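Local structure of exopolysaccharide biosynthesis protein (Pantoea stewartii subsp. stewartii DC283, 6TGF) at residues Y233-I244 against Q267-F278. The protein modifies the glycan biofilm of Pantoea stewartii, probably by hydrolysing its exopolysaccharide, as a trimer with a bacteriophage tailspike-like parallel beta-helix fold. Residues are numbered along the deposited sequence; the frame is centred on the assembly and turned at random.
Sequences YNRLSLFDFGAI and QPICVQFPAGTF. With EDO (1,2-ethanediol), chain C.
Gln267 brings its amide NE2 to within 3.2 Å of Tyr233 CD2, the amide and ring planes 42° apart, at the start of a contact in which a loop lies against the first strands of the parallel beta-helix. Residues 267-278 hold strand 271-272 and the start of strand 276-279, and the loop 233-244 packs along them before the chain enters helix 252-265. Ile269 comes next: with CG1 anti to the backbone N (chi1 -166°), its CD1 sits among the carbonyl oxygens of Tyr233, Asn234 and Leu236, 3.3 Å from Asn234 O, while Asn234 OD1 lies beside Ile269 CB, the two side chains running in opposite directions, and Asn234 also packs on Val300 of the second subunit. Val271 CG1 touches both methyls of Leu238. At Gln272 the backbone takes over: Leu238 N makes a weak, bent hydrogen bond of 2.9 Å to Gln272 O, and Ser237 CA adds a CH...O contact to the same oxygen. The Gln272 side chain turns elsewhere, NE2 to Phe273 O and OE1 to Arg294 of strand 290-296. Phe273 then offers a face to Leu238 CD1, which sits 14° off the ring normal in a CH-pi contact; Ile255 and Met258 of helix 252-265 also touch Leu238. Pro274 CG lies over the centre of the Phe239 ring. Last, Phe278 turns its edge to that ring, Phe278 CZ standing 3.8 Å from Phe239 CE1, and Phe278 CE2 meets Ala243 CB at 4.1 Å.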
ATOM      1  N   TYR B 233     -17.569  12.638  21.631  1.00 44.08           N
ATOM      2  CA  TYR B 233     -18.693  12.013  20.881  1.00 43.50           C
ATOM      3  C   TYR B 233     -18.195  10.799  20.084  1.00 43.15           C
ATOM      4  O   TYR B 233     -19.044   9.992  19.653  1.00 43.10           O
ATOM      5  CB  TYR B 233     -19.372  13.029  19.956  1.00 43.66           C
ATOM      6  CG  TYR B 233     -20.294  14.001  20.653  1.00 43.84           C
ATOM      7  CD1 TYR B 233     -21.439  13.563  21.298  1.00 43.79           C
ATOM      8  CD2 TYR B 233     -20.031  15.361  20.659  1.00 44.12           C
ATOM      9  CE1 TYR B 233     -22.291  14.446  21.942  1.00 43.98           C
ATOM     10  CE2 TYR B 233     -20.874  16.259  21.293  1.00 44.32           C
ATOM     11  CZ  TYR B 233     -22.010  15.801  21.939  1.00 44.24           C
ATOM     12  OH  TYR B 233     -22.846  16.679  22.567  1.00 44.27           O
ATOM     13  N   ASN B 234     -16.876  10.670  19.899  1.00 42.95           N
ATOM     14  CA  ASN B 234     -16.241   9.562  19.135  1.00 42.70           C
ATOM     15  C   ASN B 234     -16.082   8.313  20.017  1.00 42.30           C
ATOM     16  O   ASN B 234     -15.698   7.264  19.461  1.00 42.20           O
ATOM     17  CB  ASN B 234     -14.903   9.988  18.525  1.00 42.97           C
ATOM     18  CG  ASN B 234     -15.073  10.930  17.352  1.00 43.09           C
ATOM     19  OD1 ASN B 234     -15.940  10.724  16.505  1.00 42.71           O
ATOM     20  ND2 ASN B 234     -14.245  11.961  17.288  1.00 43.62           N
ATOM     21  N   ARG B 235     -16.370   8.408  21.322  1.00 42.04           N
ATOM     22  CA  ARG B 235     -16.263   7.278  22.290  1.00 41.80           C
ATOM     23  C   ARG B 235     -17.647   6.676  22.574  1.00 40.32           C
ATOM     24  O   ARG B 235     -17.701   5.669  23.307  1.00 40.21           O
ATOM     25  CB  ARG B 235     -15.590   7.743  23.586  1.00 42.95           C
ATOM     26  CG  ARG B 235     -14.174   8.262  23.385  1.00 44.02           C
ATOM     27  CD  ARG B 235     -13.381   8.403  24.671  1.00 45.07           C
ATOM     28  NE  ARG B 235     -12.943   7.111  25.193  1.00 45.87           N
ATOM     29  CZ  ARG B 235     -13.414   6.510  26.287  1.00 46.44           C
ATOM     30  NH1 ARG B 235     -14.358   7.075  27.025  1.00 46.45           N
ATOM     31  NH2 ARG B 235     -12.926   5.334  26.644  1.00 46.77           N
ATOM     32  N   LEU B 236     -18.721   7.254  22.021  1.00 38.75           N
ATOM     33  CA  LEU B 236     -20.093   6.681  22.088  1.00 37.57           C
ATOM     34  C   LEU B 236     -20.121   5.359  21.312  1.00 36.59           C
ATOM     35  O   LEU B 236     -19.369   5.235  20.322  1.00 36.64           O
ATOM     36  CB  LEU B 236     -21.108   7.674  21.507  1.00 37.41           C
ATOM     37  CG  LEU B 236     -21.473   8.865  22.393  1.00 37.46           C
ATOM     38  CD1 LEU B 236     -22.304   9.875  21.616  1.00 37.52           C
ATOM     39  CD2 LEU B 236     -22.225   8.421  23.639  1.00 37.42           C
ATOM     40  N   SER B 237     -20.949   4.410  21.758  1.00 35.47           N
ATOM     41  CA  SER B 237     -21.194   3.101  21.096  1.00 34.78           C
ATOM     42  C   SER B 237     -22.694   2.792  21.119  1.00 33.97           C
ATOM     43  O   SER B 237     -23.442   3.557  21.754  1.00 33.95           O
ATOM     44  CB  SER B 237     -20.393   1.998  21.744  1.00 34.97           C
ATOM     45  OG  SER B 237     -20.895   1.693  23.038  1.00 35.21           O
ATOM     46  N   LEU B 238     -23.106   1.703  20.465  1.00 33.15           N
ATOM     47  CA  LEU B 238     -24.529   1.277  20.369  1.00 32.48           C
ATOM     48  C   LEU B 238     -25.058   0.864  21.749  1.00 32.14           C
ATOM     49  O   LEU B 238     -26.294   0.865  21.913  1.00 32.17           O
ATOM     50  CB  LEU B 238     -24.660   0.134  19.357  1.00 32.31           C
ATOM     51  CG  LEU B 238     -24.573   0.543  17.886  1.00 32.15           C
ATOM     52  CD1 LEU B 238     -24.455  -0.682  16.994  1.00 32.18           C
ATOM     53  CD2 LEU B 238     -25.773   1.383  17.478  1.00 32.09           C
ATOM     54  N   PHE B 239     -24.174   0.527  22.698  1.00 31.82           N
ATOM     55  CA  PHE B 239     -24.525   0.263  24.120  1.00 31.70           C
ATOM     56  C   PHE B 239     -25.260   1.481  24.695  1.00 31.67           C
ATOM     57  O   PHE B 239     -26.230   1.288  25.452  1.00 31.87           O
ATOM     58  CB  PHE B 239     -23.288  -0.054  24.969  1.00 31.60           C
ATOM     59  CG  PHE B 239     -22.709  -1.443  24.830  1.00 31.66           C
ATOM     60  CD1 PHE B 239     -23.428  -2.484  24.257  1.00 31.70           C
ATOM     61  CD2 PHE B 239     -21.440  -1.720  25.318  1.00 31.75           C
ATOM     62  CE1 PHE B 239     -22.881  -3.754  24.150  1.00 31.75           C
ATOM     63  CE2 PHE B 239     -20.896  -2.991  25.213  1.00 31.83           C
ATOM     64  CZ  PHE B 239     -21.617  -4.007  24.631  1.00 31.86           C
ATOM     65  N   ASP B 240     -24.821   2.690  24.328  1.00 31.52           N
ATOM     66  CA  ASP B 240     -25.403   3.979  24.792  1.00 31.39           C
ATOM     67  C   ASP B 240     -26.798   4.177  24.189  1.00 31.20           C
ATOM     68  O   ASP B 240     -27.573   4.959  24.773  1.00 31.14           O
ATOM     69  CB  ASP B 240     -24.492   5.160  24.447  1.00 31.46           C
ATOM     70  CG  ASP B 240     -23.139   5.099  25.134  1.00 31.67           C
ATOM     71  OD1 ASP B 240     -23.117   4.946  26.371  1.00 31.78           O
ATOM     72  OD2 ASP B 240     -22.120   5.189  24.424  1.00 32.01           O
ATOM     73  N   PHE B 241     -27.099   3.509  23.068  1.00 31.08           N
ATOM     74  CA  PHE B 241     -28.402   3.580  22.353  1.00 31.11           C
ATOM     75  C   PHE B 241     -29.239   2.321  22.631  1.00 31.25           C
ATOM     76  O   PHE B 241     -30.296   2.160  21.991  1.00 31.33           O
ATOM     77  CB  PHE B 241     -28.165   3.834  20.861  1.00 31.11           C
ATOM     78  CG  PHE B 241     -27.748   5.250  20.550  1.00 31.13           C
ATOM     79  CD1 PHE B 241     -26.427   5.648  20.690  1.00 31.19           C
ATOM     80  CD2 PHE B 241     -28.682   6.192  20.141  1.00 31.25           C
ATOM     81  CE1 PHE B 241     -26.047   6.955  20.418  1.00 31.31           C
ATOM     82  CE2 PHE B 241     -28.301   7.498  19.871  1.00 31.31           C
ATOM     83  CZ  PHE B 241     -26.985   7.877  20.007  1.00 31.36           C
ATOM     84  N   GLY B 242     -28.789   1.468  23.561  1.00 31.46           N
ATOM     85  CA  GLY B 242     -29.586   0.375  24.155  1.00 31.69           C
ATOM     86  C   GLY B 242     -29.320  -0.985  23.526  1.00 31.94           C
ATOM     87  O   GLY B 242     -30.130  -1.904  23.767  1.00 31.97           O
ATOM     88  N   ALA B 243     -28.236  -1.132  22.757  1.00 32.06           N
ATOM     89  CA  ALA B 243     -27.820  -2.418  22.149  1.00 32.40           C
ATOM     90  C   ALA B 243     -27.292  -3.347  23.249  1.00 32.86           C
ATOM     91  O   ALA B 243     -26.726  -2.835  24.235  1.00 33.05           O
ATOM     92  CB  ALA B 243     -26.783  -2.190  21.079  1.00 32.25           C
ATOM     93  N   ILE B 244     -27.491  -4.659  23.086  1.00 33.31           N
ATOM     94  CA  ILE B 244     -27.002  -5.717  24.021  1.00 33.67           C
ATOM     95  C   ILE B 244     -26.158  -6.710  23.215  1.00 33.97           C
ATOM     96  O   ILE B 244     -26.674  -7.248  22.216  1.00 34.02           O
ATOM     97  CB  ILE B 244     -28.180  -6.403  24.746  1.00 33.89           C
ATOM     98  CG1 ILE B 244     -29.051  -5.391  25.495  1.00 33.80           C
ATOM     99  CG2 ILE B 244     -27.681  -7.505  25.673  1.00 34.13           C
ATOM    100  CD1 ILE B 244     -30.406  -5.923  25.904  1.00 33.97           C
ATOM    101  N   GLN B 267     -22.647  14.334  13.312  1.00 51.44           N
ATOM    102  CA  GLN B 267     -21.466  13.694  13.952  1.00 51.18           C
ATOM    103  C   GLN B 267     -20.984  12.556  13.054  1.00 50.65           C
ATOM    104  O   GLN B 267     -21.709  11.588  12.841  1.00 50.44           O
ATOM    105  CB  GLN B 267     -21.816  13.201  15.358  1.00 51.22           C
ATOM    106  CG  GLN B 267     -21.577  14.242  16.445  1.00 51.54           C
ATOM    107  CD  GLN B 267     -20.113  14.524  16.677  1.00 51.88           C
ATOM    108  OE1 GLN B 267     -19.233  13.819  16.187  1.00 52.01           O
ATOM    109  NE2 GLN B 267     -19.837  15.569  17.440  1.00 52.17           N
ATOM    110  N   PRO B 268     -19.754  12.640  12.495  1.00 50.22           N
ATOM    111  CA  PRO B 268     -19.285  11.662  11.510  1.00 49.58           C
ATOM    112  C   PRO B 268     -19.124  10.213  12.007  1.00 48.52           C
ATOM    113  O   PRO B 268     -19.093   9.336  11.156  1.00 48.35           O
ATOM    114  CB  PRO B 268     -17.915  12.205  11.066  1.00 49.95           C
ATOM    115  CG  PRO B 268     -17.479  13.127  12.185  1.00 50.45           C
ATOM    116  CD  PRO B 268     -18.762  13.695  12.755  1.00 50.62           C
ATOM    117  N   ILE B 269     -19.024   9.981  13.325  1.00 47.38           N
ATOM    118  CA  ILE B 269     -18.829   8.615  13.907  1.00 46.37           C
ATOM    119  C   ILE B 269     -19.972   7.707  13.437  1.00 45.48           C
ATOM    120  O   ILE B 269     -19.727   6.500  13.243  1.00 45.30           O
ATOM    121  CB  ILE B 269     -18.717   8.623  15.448  1.00 46.25           C
ATOM    122  CG1 ILE B 269     -18.175   7.277  15.948  1.00 46.24           C
ATOM    123  CG2 ILE B 269     -20.041   9.003  16.100  1.00 46.18           C
ATOM    124  CD1 ILE B 269     -18.257   7.059  17.441  1.00 46.45           C
ATOM    125  N   CYS B 270     -21.174   8.265  13.278  1.00 44.51           N
ATOM    126  CA  CYS B 270     -22.351   7.568  12.696  1.00 43.71           C
ATOM    127  C   CYS B 270     -22.693   6.357  13.582  1.00 42.59           C
ATOM    128  O   CYS B 270     -23.128   6.597  14.725  1.00 42.87           O
ATOM    129  CB  CYS B 270     -22.065   7.223  11.238  1.00 43.98           C
ATOM    130  SG  CYS B 270     -23.541   6.800  10.277  1.00 44.74           S
ATOM    131  N   VAL B 271     -22.476   5.122  13.111  1.00 41.02           N
ATOM    132  CA  VAL B 271     -22.839   3.867  13.839  1.00 39.87           C
ATOM    133  C   VAL B 271     -21.553   3.165  14.298  1.00 38.79           C
ATOM    134  O   VAL B 271     -20.798   2.685  13.431  1.00 38.52           O
ATOM    135  CB  VAL B 271     -23.705   2.936  12.968  1.00 39.97           C
ATOM    136  CG1 VAL B 271     -24.204   1.732  13.753  1.00 39.93           C
ATOM    137  CG2 VAL B 271     -24.877   3.678  12.339  1.00 40.15           C
ATOM    138  N   GLN B 272     -21.332   3.102  15.616  1.00 37.62           N
ATOM    139  CA  GLN B 272     -20.149   2.460  16.248  1.00 36.74           C
ATOM    140  C   GLN B 272     -20.620   1.298  17.130  1.00 36.02           C
ATOM    141  O   GLN B 272     -21.274   1.565  18.157  1.00 35.86           O
ATOM    142  CB  GLN B 272     -19.362   3.484  17.068  1.00 36.87           C
ATOM    143  CG  GLN B 272     -18.098   2.922  17.706  1.00 37.01           C
ATOM    144  CD  GLN B 272     -17.083   2.493  16.674  1.00 37.07           C
ATOM    145  OE1 GLN B 272     -16.760   3.235  15.750  1.00 37.21           O
ATOM    146  NE2 GLN B 272     -16.566   1.285  16.830  1.00 37.06           N
ATOM    147  N   PHE B 273     -20.298   0.062  16.734  1.00 35.21           N
ATOM    148  CA  PHE B 273     -20.482  -1.168  17.548  1.00 34.62           C
ATOM    149  C   PHE B 273     -19.361  -1.266  18.578  1.00 34.28           C
ATOM    150  O   PHE B 273     -18.210  -0.966  18.271  1.00 34.30           O
ATOM    151  CB  PHE B 273     -20.432  -2.431  16.686  1.00 34.52           C
ATOM    152  CG  PHE B 273     -21.655  -2.709  15.850  1.00 34.40           C
ATOM    153  CD1 PHE B 273     -21.768  -2.198  14.566  1.00 34.29           C
ATOM    154  CD2 PHE B 273     -22.672  -3.520  16.331  1.00 34.43           C
ATOM    155  CE1 PHE B 273     -22.883  -2.474  13.790  1.00 34.28           C
ATOM    156  CE2 PHE B 273     -23.788  -3.791  15.554  1.00 34.44           C
ATOM    157  CZ  PHE B 273     -23.891  -3.268  14.285  1.00 34.41           C
ATOM    158  N   PRO B 274     -19.653  -1.698  19.825  1.00 34.03           N
ATOM    159  CA  PRO B 274     -18.608  -2.175  20.726  1.00 34.06           C
ATOM    160  C   PRO B 274     -18.262  -3.620  20.341  1.00 34.01           C
ATOM    161  O   PRO B 274     -18.921  -4.162  19.469  1.00 33.88           O
ATOM    162  CB  PRO B 274     -19.240  -2.050  22.120  1.00 34.17           C
ATOM    163  CG  PRO B 274     -20.739  -2.134  21.882  1.00 34.09           C
ATOM    164  CD  PRO B 274     -20.987  -1.745  20.437  1.00 33.97           C
ATOM    165  N   ALA B 275     -17.238  -4.202  20.971  1.00 34.09           N
ATOM    166  CA  ALA B 275     -16.815  -5.605  20.748  1.00 34.15           C
ATOM    167  C   ALA B 275     -17.950  -6.542  21.183  1.00 34.16           C
ATOM    168  O   ALA B 275     -18.642  -6.210  22.169  1.00 34.13           O
ATOM    169  CB  ALA B 275     -15.534  -5.892  21.494  1.00 34.31           C
ATOM    170  N   GLY B 276     -18.147  -7.648  20.457  1.00 34.17           N
ATOM    171  CA  GLY B 276     -19.134  -8.698  20.785  1.00 34.32           C
ATOM    172  C   GLY B 276     -19.963  -9.118  19.581  1.00 34.20           C
ATOM    173  O   GLY B 276     -19.737  -8.575  18.481  1.00 34.18           O
ATOM    174  N   THR B 277     -20.888 -10.062  19.787  1.00 34.14           N
ATOM    175  CA  THR B 277     -21.836 -10.579  18.764  1.00 33.97           C
ATOM    176  C   THR B 277     -23.174  -9.847  18.914  1.00 33.73           C
ATOM    177  O   THR B 277     -23.697  -9.819  20.046  1.00 33.91           O
ATOM    178  CB  THR B 277     -22.003 -12.098  18.888  1.00 34.35           C
ATOM    179  OG1 THR B 277     -20.703 -12.686  18.817  1.00 34.46           O
ATOM    180  CG2 THR B 277     -22.891 -12.687  17.814  1.00 34.42           C
ATOM    181  N   PHE B 278     -23.702  -9.291  17.818  1.00 33.32           N
ATOM    182  CA  PHE B 278     -24.948  -8.480  17.789  1.00 33.06           C
ATOM    183  C   PHE B 278     -25.930  -9.055  16.763  1.00 33.34           C
ATOM    184  O   PHE B 278     -25.507  -9.374  15.635  1.00 33.36           O
ATOM    185  CB  PHE B 278     -24.626  -7.017  17.477  1.00 32.45           C
ATOM    186  CG  PHE B 278     -23.860  -6.320  18.569  1.00 32.11           C
ATOM    187  CD1 PHE B 278     -22.485  -6.456  18.667  1.00 32.01           C
ATOM    188  CD2 PHE B 278     -24.517  -5.550  19.516  1.00 31.97           C
ATOM    189  CE1 PHE B 278     -21.781  -5.825  19.679  1.00 31.94           C
ATOM    190  CE2 PHE B 278     -23.811  -4.919  20.527  1.00 31.92           C
ATOM    191  CZ  PHE B 278     -22.445  -5.056  20.605  1.00 31.90           C
TER
HETATM  192  C1  EDO C 809     -32.700  -0.321  21.994  1.00 83.22           C
HETATM  193  O1  EDO C 809     -33.301   0.782  21.344  1.00 82.61           O
HETATM  194  C2  EDO C 809     -33.299  -0.609  23.325  1.00 83.42           C
HETATM  195  O2  EDO C 809     -34.202  -1.701  23.346  1.00 83.51           O